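Local coordinates for protein dihydrofolate reductase, putative (Aspergillus flavus, PDB 6DRS) that probably reduces dihydrofolate to tetrahydrofolate with NADPH and is held here with its dinucleotide cofactor and an antifolate inhibitor, at residues 4-9 against 173-178; 14-19 against 190-195; 59-64 against 81-86. All blocks are in the same frame, centred on the assembly; numbering follows the deposited sequence.

Interaction 1 (4-9 against 173-178)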
loop_
_atom_site.group_PDB
_atom_site.type_symbol
_atom_site.label_atom_id
_atom_site.label_comp_id
_atom_site.label_asym_id
_atom_site.label_seq_id
_atom_site.Cartn_x
_atom_site.Cartn_y
_atom_site.Cartn_z
ATOM N N THR A 4 -7.127 -20.454 -0.638
ATOM C CA THR A 4 -7.172 -19.199 -1.425
ATOM C C THR A 4 -6.108 -18.198 -0.932
ATOM O O THR A 4 -5.850 -18.080 0.275
ATOM C CB THR A 4 -8.622 -18.748 -1.683
ATOM O OG1 THR A 4 -8.568 -17.379 -2.076
ATOM C CG2 THR A 4 -9.546 -18.878 -0.489
ATOM N N ASN A 5 -5.493 -17.499 -1.888
ATOM C CA ASN A 5 -4.276 -16.721 -1.664
ATOM C C ASN A 5 -4.535 -15.598 -0.654
ATOM O O ASN A 5 -5.645 -15.090 -0.559
ATOM C CB ASN A 5 -3.696 -16.180 -2.973
ATOM C CG ASN A 5 -2.689 -17.115 -3.619
ATOM O OD1 ASN A 5 -2.534 -17.110 -4.842
ATOM N ND2 ASN A 5 -1.998 -17.915 -2.821
ATOM N N PRO A 6 -3.511 -15.222 0.124
ATOM C CA PRO A 6 -3.765 -14.225 1.164
ATOM C C PRO A 6 -3.975 -12.823 0.567
ATOM O O PRO A 6 -3.434 -12.497 -0.517
ATOM C CB PRO A 6 -2.518 -14.278 2.053
ATOM C CG PRO A 6 -1.423 -14.741 1.114
ATOM C CD PRO A 6 -2.105 -15.645 0.108
ATOM N N LEU A 7 -4.760 -12.007 1.264
ATOM C CA LEU A 7 -4.925 -10.597 0.888
ATOM C C LEU A 7 -4.136 -9.742 1.885
ATOM O O LEU A 7 -4.273 -9.899 3.092
ATOM C CB LEU A 7 -6.422 -10.262 0.911
ATOM C CG LEU A 7 -6.821 -8.975 0.189
ATOM C CD1 LEU A 7 -6.151 -8.876 -1.178
ATOM C CD2 LEU A 7 -8.325 -8.888 0.051
ATOM N N THR A 8 -3.248 -8.907 1.391
ATOM C CA THR A 8 -2.417 -8.142 2.296
ATOM C C THR A 8 -2.822 -6.663 2.208
ATOM O O THR A 8 -2.731 -6.062 1.143
ATOM C CB THR A 8 -0.935 -8.369 1.975
ATOM O OG1 THR A 8 -0.682 -9.776 2.044
ATOM C CG2 THR A 8 -0.012 -7.610 2.897
ATOM N N LEU A 9 -3.273 -6.105 3.328
ATOM C CA LEU A 9 -3.395 -4.646 3.522
ATOM C C LEU A 9 -2.034 -4.098 3.962
ATOM O O LEU A 9 -1.395 -4.651 4.874
ATOM C CB LEU A 9 -4.441 -4.382 4.605
ATOM C CG LEU A 9 -5.890 -4.612 4.197
ATOM C CD1 LEU A 9 -6.114 -6.048 3.749
ATOM C CD2 LEU A 9 -6.824 -4.244 5.348
ATOM N N PRO A 173 -7.192 -15.455 3.752
ATOM C CA PRO A 173 -6.585 -14.836 4.942
ATOM C C PRO A 173 -6.279 -13.353 4.647
ATOM O O PRO A 173 -5.916 -12.985 3.498
ATOM C CB PRO A 173 -5.310 -15.643 5.261
ATOM C CG PRO A 173 -5.091 -16.548 4.058
ATOM C CD PRO A 173 -6.444 -16.668 3.382
ATOM N N VAL A 174 -6.488 -12.490 5.642
ATOM C CA VAL A 174 -6.114 -11.089 5.487
ATOM C C VAL A 174 -5.013 -10.767 6.495
ATOM O O VAL A 174 -5.054 -11.180 7.656
ATOM C CB VAL A 174 -7.293 -10.103 5.572
ATOM C CG1 VAL A 174 -8.452 -10.519 4.683
ATOM C CG2 VAL A 174 -7.741 -9.888 7.000
ATOM N N ARG A 175 -4.003 -10.081 6.003
ATOM C CA ARG A 175 -2.867 -9.776 6.810
ATOM C C ARG A 175 -2.651 -8.273 6.701
ATOM O O ARG A 175 -2.934 -7.681 5.643
ATOM C CB ARG A 175 -1.638 -10.524 6.287
ATOM C CG ARG A 175 -1.949 -11.977 5.976
ATOM C CD ARG A 175 -1.016 -12.737 5.081
ATOM N NE ARG A 175 -0.338 -12.067 3.983
ATOM C CZ ARG A 175 0.640 -12.675 3.324
ATOM N NH1 ARG A 175 1.234 -12.093 2.303
ATOM N NH2 ARG A 175 1.013 -13.887 3.691
ATOM N N ILE A 176 -2.132 -7.682 7.774
ATOM C CA ILE A 176 -1.823 -6.280 7.740
ATOM C C ILE A 176 -0.314 -6.102 7.905
ATOM O O ILE A 176 0.252 -6.526 8.900
ATOM C CB ILE A 176 -2.643 -5.507 8.795
ATOM C CG1 ILE A 176 -4.138 -5.541 8.473
ATOM C CG2 ILE A 176 -2.138 -4.079 8.878
ATOM C CD1 ILE A 176 -5.025 -5.147 9.628
ATOM N N VAL A 177 0.324 -5.462 6.922
ATOM C CA VAL A 177 1.699 -5.013 7.091
ATOM C C VAL A 177 1.673 -3.519 7.461
ATOM O O VAL A 177 1.240 -2.651 6.644
ATOM C CB VAL A 177 2.511 -5.267 5.809
ATOM C CG1 VAL A 177 3.885 -4.633 5.879
ATOM C CG2 VAL A 177 2.576 -6.765 5.539
ATOM N N MET A 178 2.093 -3.192 8.678
ATOM C CA MET A 178 1.836 -1.842 9.170
ATOM C C MET A 178 3.154 -1.146 9.520
ATOM O O MET A 178 3.998 -1.729 10.216
ATOM C CB MET A 178 0.919 -1.858 10.397
ATOM C CG MET A 178 0.686 -0.448 10.957
ATOM S SD MET A 178 -0.482 -0.366 12.333
ATOM C CE MET A 178 -2.032 -0.848 11.570
#
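The guanidinium of Arg-175 has the ring of Pro-6 over one face and the hydroxyl of Thr-8 at its edge. Pro-6 CG sits above the centre of the group, 3.6 Å from Arg-175 NH2, and the two side chains run alongside each other in the same direction. At the edge, Arg-175 NE and NH1 both donate to Thr-8 OG1, a side-on grip by two nitrogens on one oxygen at 3.0 Å each; OG1 lies only 10° out of the guanidinium plane, yet sharing one acceptor bends both bonds. A turn at chi3 (-34°) folds the arginine back over the neighbouring strand, and the guanidinium also makes a cation-pi contact with Trp-222. Further along the same sheet face, Thr-8 CG2 meets Val-177 CG2 at 3.8 Å. The opposite face carries Leu-7 beside Val-174 and Leu-9 beside Ile-176, with Leu-9 CB 4.0 Å from Ile-176 CG1; Leu-9 also reaches Tyr-162 and Leu-166 of helix 159-167. Before the strands begin, Pro-6 CB touches Pro-173 CG. The backbones are joined by four bonds, from Leu-7 N to Pro-173 O (2.7 Å), Arg-175 N to Leu-7 O, Leu-9 N to Arg-175 O and Val-177 N to Leu-9 O. Leu-7 thus bonds to the residues flanking its partner Val-174, and Leu-9 likewise to those round Ile-176, the signature of parallel pairing, here between two neighbouring strands of the central mixed sheet of the dihydrofolate reductase fold.

Interaction 2 (14-19 against 190-195)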
loop_
_atom_site.group_PDB
_atom_site.type_symbol
_atom_site.label_atom_id
_atom_site.label_comp_id
_atom_site.label_asym_id
_atom_site.label_seq_id
_atom_site.Cartn_x
_atom_site.Cartn_y
_atom_site.Cartn_z
ATOM N N THR A 14 -0.192 6.360 12.474
ATOM C CA THR A 14 0.332 7.159 13.582
ATOM C C THR A 14 -0.669 7.101 14.755
ATOM O O THR A 14 -1.900 7.262 14.540
ATOM C CB THR A 14 0.724 8.568 13.123
ATOM O OG1 THR A 14 1.468 9.118 14.208
ATOM C CG2 THR A 14 -0.445 9.462 12.762
ATOM N N PRO A 15 -0.177 6.806 15.985
ATOM C CA PRO A 15 -1.127 6.684 17.108
ATOM C C PRO A 15 -1.613 8.046 17.630
ATOM O O PRO A 15 -0.801 8.981 17.831
ATOM C CB PRO A 15 -0.370 5.910 18.188
ATOM C CG PRO A 15 1.058 6.266 17.930
ATOM C CD PRO A 15 1.149 6.352 16.418
ATOM N N ILE A 16 -2.922 8.135 17.813
ATOM C CA ILE A 16 -3.585 9.305 18.401
ATOM C C ILE A 16 -4.378 8.865 19.637
ATOM O O ILE A 16 -5.502 8.348 19.538
ATOM C CB ILE A 16 -4.473 10.021 17.372
ATOM C CG1 ILE A 16 -3.684 10.338 16.098
ATOM C CG2 ILE A 16 -5.083 11.277 17.983
ATOM C CD1 ILE A 16 -4.560 10.535 14.890
ATOM N N PRO A 17 -3.790 9.063 20.821
ATOM C CA PRO A 17 -4.518 8.635 22.041
ATOM C C PRO A 17 -5.737 9.549 22.207
ATOM O O PRO A 17 -5.595 10.757 22.136
ATOM C CB PRO A 17 -3.517 8.877 23.178
ATOM C CG PRO A 17 -2.172 8.845 22.479
ATOM C CD PRO A 17 -2.441 9.544 21.158
ATOM N N THR A 18 -6.915 8.967 22.329
ATOM C CA THR A 18 -8.072 9.738 22.751
ATOM C C THR A 18 -8.550 9.176 24.096
ATOM O O THR A 18 -8.048 8.125 24.526
ATOM C CB THR A 18 -9.167 9.692 21.685
ATOM O OG1 THR A 18 -9.730 8.384 21.761
ATOM C CG2 THR A 18 -8.627 9.938 20.295
ATOM N N ARG A 19 -9.510 9.843 24.746
ATOM C CA ARG A 19 -10.023 9.369 26.039
ATOM C C ARG A 19 -10.478 7.903 25.922
ATOM O O ARG A 19 -10.134 7.089 26.767
ATOM C CB ARG A 19 -11.125 10.290 26.580
ATOM C CG ARG A 19 -11.040 10.542 28.083
ATOM C CD ARG A 19 -12.310 11.067 28.738
ATOM N NE ARG A 19 -13.468 10.210 28.490
ATOM C CZ ARG A 19 -13.884 9.203 29.263
ATOM N NH1 ARG A 19 -13.345 8.989 30.453
ATOM N NH2 ARG A 19 -14.843 8.402 28.836
ATOM N N LYS A 190 5.650 13.183 23.622
ATOM C CA LYS A 190 5.494 13.020 22.181
ATOM C C LYS A 190 4.228 13.742 21.706
ATOM O O LYS A 190 3.124 13.430 22.170
ATOM C CB LYS A 190 5.363 11.536 21.834
ATOM C CG LYS A 190 6.605 10.679 22.060
ATOM C CD LYS A 190 6.264 9.194 22.032
ATOM C CE LYS A 190 7.186 8.380 21.150
ATOM N NZ LYS A 190 8.550 8.313 21.722
ATOM N N ALA A 191 4.398 14.677 20.767
ATOM C CA ALA A 191 3.270 15.339 20.065
ATOM C C ALA A 191 2.536 14.328 19.165
ATOM O O ALA A 191 3.062 13.243 18.846
ATOM C CB ALA A 191 3.771 16.531 19.275
ATOM N N VAL A 192 1.330 14.694 18.735
ATOM C CA VAL A 192 0.497 13.823 17.942
ATOM C C VAL A 192 0.209 14.481 16.580
ATOM O O VAL A 192 0.101 15.700 16.519
ATOM C CB VAL A 192 -0.771 13.501 18.744
ATOM C CG1 VAL A 192 -1.940 13.122 17.864
ATOM C CG2 VAL A 192 -0.464 12.385 19.722
ATOM N N PHE A 193 0.154 13.692 15.491
ATOM C CA PHE A 193 -0.191 14.243 14.159
ATOM C C PHE A 193 -1.708 14.429 14.053
ATOM O O PHE A 193 -2.486 13.580 14.479
ATOM C CB PHE A 193 0.263 13.331 13.010
ATOM C CG PHE A 193 1.734 13.392 12.685
ATOM C CD1 PHE A 193 2.279 14.501 12.061
ATOM C CD2 PHE A 193 2.580 12.330 13.003
ATOM C CE1 PHE A 193 3.635 14.551 11.758
ATOM C CE2 PHE A 193 3.935 12.390 12.715
ATOM C CZ PHE A 193 4.465 13.501 12.097
ATOM N N GLU A 194 -2.104 15.536 13.446
ATOM C CA GLU A 194 -3.506 15.771 13.114
ATOM C C GLU A 194 -3.896 14.902 11.907
ATOM O O GLU A 194 -3.216 14.939 10.896
ATOM C CB GLU A 194 -3.676 17.256 12.791
ATOM C CG GLU A 194 -5.067 17.596 12.303
ATOM C CD GLU A 194 -5.316 19.058 11.956
ATOM O OE1 GLU A 194 -4.397 19.901 12.082
ATOM O OE2 GLU A 194 -6.434 19.337 11.532
ATOM N N CYS A 195 -5.027 14.194 11.996
ATOM C CA CYS A 195 -5.488 13.291 10.936
ATOM C C CYS A 195 -7.008 13.433 10.762
ATOM O O CYS A 195 -7.709 13.606 11.758
ATOM C CB CYS A 195 -5.180 11.848 11.315
ATOM S SG CYS A 195 -3.404 11.517 11.486
HETATM O O HOH W 1 0.670 10.926 16.281
#
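Ile-16 and Val-192 meet at about a right angle, Ile-16 CG2 resting 3.6 Å from Val-192 CG1, and this pair begins the close-packed part of the contact. The isoleucine reaches on with its other branch: CG1 is anti to the carbonyl carbon (chi1 -52°), and the extended chain sets CD1 3.7 Å from Cys-195 SG and beside Phe-193 O. The same sulfur is approached by Thr-14 CG2 at 3.8 Å, so one thiol packs against two methyl groups from alternate residues of the strand. The Phe-193 ring receives Thr-14 at its edge rather than over a face, with Thr-14 OG1 in the ring plane 3.6 Å from Phe-193 CD2; Trp-34 touches both residues, and Lys-183 makes a cation-pi contact with the ring.

Toward the outer end less surface is buried. Pro-17 gives only CD to Val-192 CG2, at 3.7 Å, the two side chains passing with their ends pointed opposite ways, and both residues are exposed to solvent. Beyond Pro-17 the strand gives way to a loop that parts from segment 190-195.

No direct hydrogen bond links the segments; a single water supplies the polar connection. It donates to Thr-14 OG1 and to Pro-15 O and accepts from Phe-193 N, with Phe-193 N lying 2.9 Å from the water oxygen. Thr-14 OG1 is also hydrogen-bonded to Val-181 O of strand 174-183, a direct protein link alongside the solvent one. The chain directions are 110° apart, so the loop lies across the strand instead of extending the sheet; with no direct hydrogen bond to fix the register, its placing depends on the fit of apolar side chains and on the water that joins both backbones.

Interaction 3 (59-64 against 81-86). With NAP (NADP nicotinamide-adenine-dinucleotide phosphate), chain H; SO4 (sulfate ion), chain C.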
loop_
_atom_site.group_PDB
_atom_site.type_symbol
_atom_site.label_atom_id
_atom_site.label_comp_id
_atom_site.label_asym_id
_atom_site.label_seq_id
_atom_site.Cartn_x
_atom_site.Cartn_y
_atom_site.Cartn_z
ATOM N N ALA A 59 -0.402 -6.571 -8.033
ATOM C CA ALA A 59 -1.480 -5.582 -8.138
ATOM C C ALA A 59 -1.620 -4.834 -6.795
ATOM O O ALA A 59 -1.498 -5.448 -5.697
ATOM C CB ALA A 59 -2.786 -6.260 -8.490
ATOM N N MET A 60 -1.884 -3.526 -6.876
ATOM C CA MET A 60 -2.307 -2.725 -5.696
ATOM C C MET A 60 -3.772 -2.302 -5.875
ATOM O O MET A 60 -4.124 -1.673 -6.862
ATOM C CB MET A 60 -1.424 -1.487 -5.546
ATOM C CG MET A 60 -0.005 -1.865 -5.253
ATOM S SD MET A 60 0.968 -0.388 -5.155
ATOM C CE MET A 60 0.682 0.328 -6.780
ATOM N N ILE A 61 -4.643 -2.697 -4.962
ATOM C CA ILE A 61 -6.015 -2.215 -5.063
ATOM C C ILE A 61 -6.186 -0.988 -4.156
ATOM O O ILE A 61 -5.807 -1.038 -2.974
ATOM C CB ILE A 61 -6.997 -3.354 -4.772
ATOM C CG1 ILE A 61 -6.744 -4.472 -5.785
ATOM C CG2 ILE A 61 -8.437 -2.854 -4.851
ATOM C CD1 ILE A 61 -7.511 -5.737 -5.491
ATOM N N MET A 62 -6.707 0.108 -4.725
ATOM C CA MET A 62 -6.800 1.384 -4.007
ATOM C C MET A 62 -8.156 2.068 -4.261
ATOM O O MET A 62 -8.785 1.896 -5.307
ATOM C CB MET A 62 -5.659 2.322 -4.412
ATOM C CG MET A 62 -5.780 2.846 -5.826
ATOM S SD MET A 62 -4.177 3.425 -6.410
ATOM C CE MET A 62 -3.501 1.858 -6.980
ATOM N N GLY A 63 -8.620 2.863 -3.289
ATOM C CA GLY A 63 -9.779 3.731 -3.524
ATOM C C GLY A 63 -9.400 4.900 -4.427
ATOM O O GLY A 63 -8.218 5.258 -4.544
ATOM N N ARG A 64 -10.400 5.508 -5.072
ATOM C CA ARG A 64 -10.123 6.572 -6.032
ATOM C C ARG A 64 -9.394 7.749 -5.358
ATOM O O ARG A 64 -8.544 8.397 -5.990
ATOM C CB ARG A 64 -11.383 6.922 -6.836
ATOM C CG ARG A 64 -11.140 7.918 -7.967
ATOM C CD ARG A 64 -11.101 9.367 -7.496
ATOM N NE ARG A 64 -12.322 9.595 -6.734
ATOM C CZ ARG A 64 -12.575 10.665 -6.000
ATOM N NH1 ARG A 64 -11.676 11.628 -5.882
ATOM N NH2 ARG A 64 -13.734 10.748 -5.376
ATOM N N ILE A 81 0.430 -3.405 -11.152
ATOM C CA ILE A 81 -0.911 -3.222 -11.700
ATOM C C ILE A 81 -1.694 -2.352 -10.699
ATOM O O ILE A 81 -1.826 -2.717 -9.527
ATOM C CB ILE A 81 -1.573 -4.608 -11.865
ATOM C CG1 ILE A 81 -0.807 -5.471 -12.874
ATOM C CG2 ILE A 81 -3.050 -4.476 -12.217
ATOM C CD1 ILE A 81 -0.959 -6.960 -12.658
ATOM N N ASN A 82 -2.127 -1.177 -11.129
ATOM C CA ASN A 82 -2.852 -0.280 -10.282
ATOM C C ASN A 82 -4.336 -0.537 -10.504
ATOM O O ASN A 82 -4.801 -0.567 -11.651
ATOM C CB ASN A 82 -2.500 1.169 -10.594
ATOM C CG ASN A 82 -1.065 1.520 -10.270
ATOM O OD1 ASN A 82 -0.829 2.359 -9.407
ATOM N ND2 ASN A 82 -0.100 0.942 -10.980
ATOM N N VAL A 83 -5.070 -0.788 -9.429
ATOM C CA VAL A 83 -6.493 -1.082 -9.579
ATOM C C VAL A 83 -7.296 -0.044 -8.791
ATOM O O VAL A 83 -7.262 -0.053 -7.556
ATOM C CB VAL A 83 -6.850 -2.519 -9.154
ATOM C CG1 VAL A 83 -8.318 -2.821 -9.448
ATOM C CG2 VAL A 83 -5.943 -3.543 -9.819
ATOM N N ILE A 84 -7.987 0.847 -9.500
ATOM C CA ILE A 84 -8.650 2.005 -8.871
ATOM C C ILE A 84 -10.133 1.683 -8.684
ATOM O O ILE A 84 -10.829 1.421 -9.664
ATOM C CB ILE A 84 -8.439 3.300 -9.685
ATOM C CG1 ILE A 84 -6.961 3.675 -9.797
ATOM C CG2 ILE A 84 -9.258 4.445 -9.089
ATOM C CD1 ILE A 84 -6.279 3.263 -11.081
ATOM N N VAL A 85 -10.592 1.686 -7.424
ATOM C CA VAL A 85 -11.991 1.353 -7.088
ATOM C C VAL A 85 -12.813 2.640 -6.949
ATOM O O VAL A 85 -12.455 3.540 -6.181
ATOM C CB VAL A 85 -12.103 0.478 -5.823
ATOM C CG1 VAL A 85 -13.549 0.276 -5.390
ATOM C CG2 VAL A 85 -11.421 -0.863 -6.031
ATOM N N THR A 86 -13.917 2.688 -7.705
ATOM C CA THR A 86 -14.708 3.905 -7.864
ATOM C C THR A 86 -16.177 3.552 -8.111
ATOM O O THR A 86 -16.530 2.418 -8.480
ATOM C CB THR A 86 -14.157 4.812 -8.975
ATOM O OG1 THR A 86 -14.926 6.013 -8.922
ATOM C CG2 THR A 86 -14.309 4.204 -10.353
HETATM P PA NAP H . -10.239 5.908 -0.224
HETATM O O1A NAP H . -8.827 5.963 -0.738
HETATM O O2A NAP H . -10.894 4.810 0.531
HETATM O O5B NAP H . -11.216 6.289 -1.466
HETATM C C5B NAP H . -12.612 6.614 -1.322
HETATM C C4B NAP H . -13.182 6.533 -2.723
HETATM O O4B NAP H . -13.095 5.184 -3.185
HETATM C C3B NAP H . -14.663 6.870 -2.817
HETATM O O3B NAP H . -14.852 8.288 -2.950
HETATM C C2B NAP H . -15.072 6.113 -4.067
HETATM O O2B NAP H . -14.540 6.759 -5.221
HETATM C C1B NAP H . -14.241 4.846 -3.983
HETATM N N9A NAP H . -14.964 3.796 -3.287
HETATM C C8A NAP H . -14.844 3.631 -1.960
HETATM N N7A NAP H . -15.608 2.594 -1.560
HETATM C C5A NAP H . -16.223 2.076 -2.646
HETATM C C6A NAP H . -17.167 0.963 -2.893
HETATM N N6A NAP H . -17.546 0.222 -1.843
HETATM N N1A NAP H . -17.608 0.707 -4.144
HETATM C C2A NAP H . -17.175 1.480 -5.157
HETATM N N3A NAP H . -16.310 2.518 -4.997
HETATM C C4A NAP H . -15.802 2.878 -3.790
HETATM O O3 NAP H . -10.438 7.343 0.549
HETATM P PN NAP H . -10.280 7.691 2.134
HETATM O O1N NAP H . -10.805 6.616 2.991
HETATM O O2N NAP H . -10.850 9.091 2.194
HETATM O O5D NAP H . -8.692 7.788 2.297
HETATM C C5D NAP H . -7.943 8.708 1.543
HETATM C C4D NAP H . -6.994 9.280 2.573
HETATM O O4D NAP H . -6.307 8.193 3.195
HETATM C C3D NAP H . -5.943 10.224 2.037
HETATM O O3D NAP H . -5.720 11.229 3.062
HETATM C C2D NAP H . -4.743 9.326 1.896
HETATM O O2D NAP H . -3.557 10.076 1.974
HETATM C C1D NAP H . -4.895 8.385 3.070
HETATM N N1N NAP H . -4.186 7.104 2.867
HETATM C C2N NAP H . -3.201 6.783 3.737
HETATM C C3N NAP H . -2.457 5.592 3.603
HETATM C C7N NAP H . -1.363 5.255 4.614
HETATM O O7N NAP H . -0.778 4.167 4.575
HETATM N N7N NAP H . -1.055 6.178 5.543
HETATM C C4N NAP H . -2.736 4.753 2.506
HETATM C C5N NAP H . -3.755 5.123 1.625
HETATM C C6N NAP H . -4.463 6.312 1.809
HETATM P P2B NAP H . -15.431 7.776 -6.094
HETATM O O1X NAP H . -15.673 8.989 -5.205
HETATM O O2X NAP H . -14.472 8.185 -7.194
HETATM O O3X NAP H . -16.625 6.901 -6.325
HETATM S S SO4 C . -13.473 14.126 -3.928
HETATM O O1 SO4 C . -13.076 14.993 -2.797
HETATM O O2 SO4 C . -12.391 13.120 -4.044
HETATM O O3 SO4 C . -14.800 13.497 -3.652
HETATM O O4 SO4 C . -13.563 14.936 -5.174
#
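Backbone pairing runs from Ala-59 beside Ile-81 to Gly-63 beside Val-85 and joins the two segments as parallel strands. Met-60 N donates to Ile-81 O at 2.8 Å, Val-83 N to Met-60 O, Met-62 N to Val-83 O and Val-85 N to Met-62 O; a weak bond from Arg-64 N to Val-85 O follows where the strand passes into a helix.

Apolar contacts occupy both faces. On one, Ala-59 packs on Ile-81, Ile-61 lies alongside Val-83, and Ile-61 CG2 crosses to Val-85 CG2 at 3.8 Å; helix 135-146 covers this side. On the other, Met-62 CG lies 4.2 Å from Ile-84 CG1.

Methyl-to-amide contacts form a separate group on that second face, Met-60 CE and Met-62 CE each 3.6 Å from Asn-82 OD1. Both methionine chains bend at chi3, turning their terminal methyls to the amide oxygen, while Asn-82 ND2 is held by Leu-77 O and Asp-128 O.

The strands belong to a beta-alpha-beta unit, 57-63, 64-69 and 81-85, whose helix starts with Gly-63 as N-cap, next to the NADP. Gly-63 CA comes 3.6 Å from NAP O5B, the ester oxygen between ribose and pyrophosphate, and the bare glycine backbone lies close against the cofactor.

Polar and charged interactions gather at this end of the strands, around the 2'-phosphate of NADP. Bends at chi2 and chi3 swing Arg-64 to the phosphate, where NE donates to NAP O2X and NH2 to NAP O1X, each at 2.6 Å, with the phosphorus near the guanidinium plane. Thr-86 OG1 donates to the same NAP O2X at 2.8 Å. At another edge of the guanidinium lies a sulfate, probably from the crystallisation liquor, and NH1 also forms a salt bridge with Asp-68.

Interactions 1 and 2 share strand 7-17, one near its start and the other at its far end, with centres about 26 Å apart. Both involve the chain around strand 174-183: interaction 1 uses the strand itself and interaction 2 the loop that follows it, so along the sequence their segments alternate. Interaction 3 is nested inside both chain loops and brings in two other strands of the same mixed sheet, its centre about 16 Å from that of interaction 1 and 28 Å from that of interaction 2. Strand 150-157 lies between strands 7-17 and 57-63, so a single sheet runs from the cofactor-binding strand ends of interaction 3 to the strand shared by interactions 1 and 2.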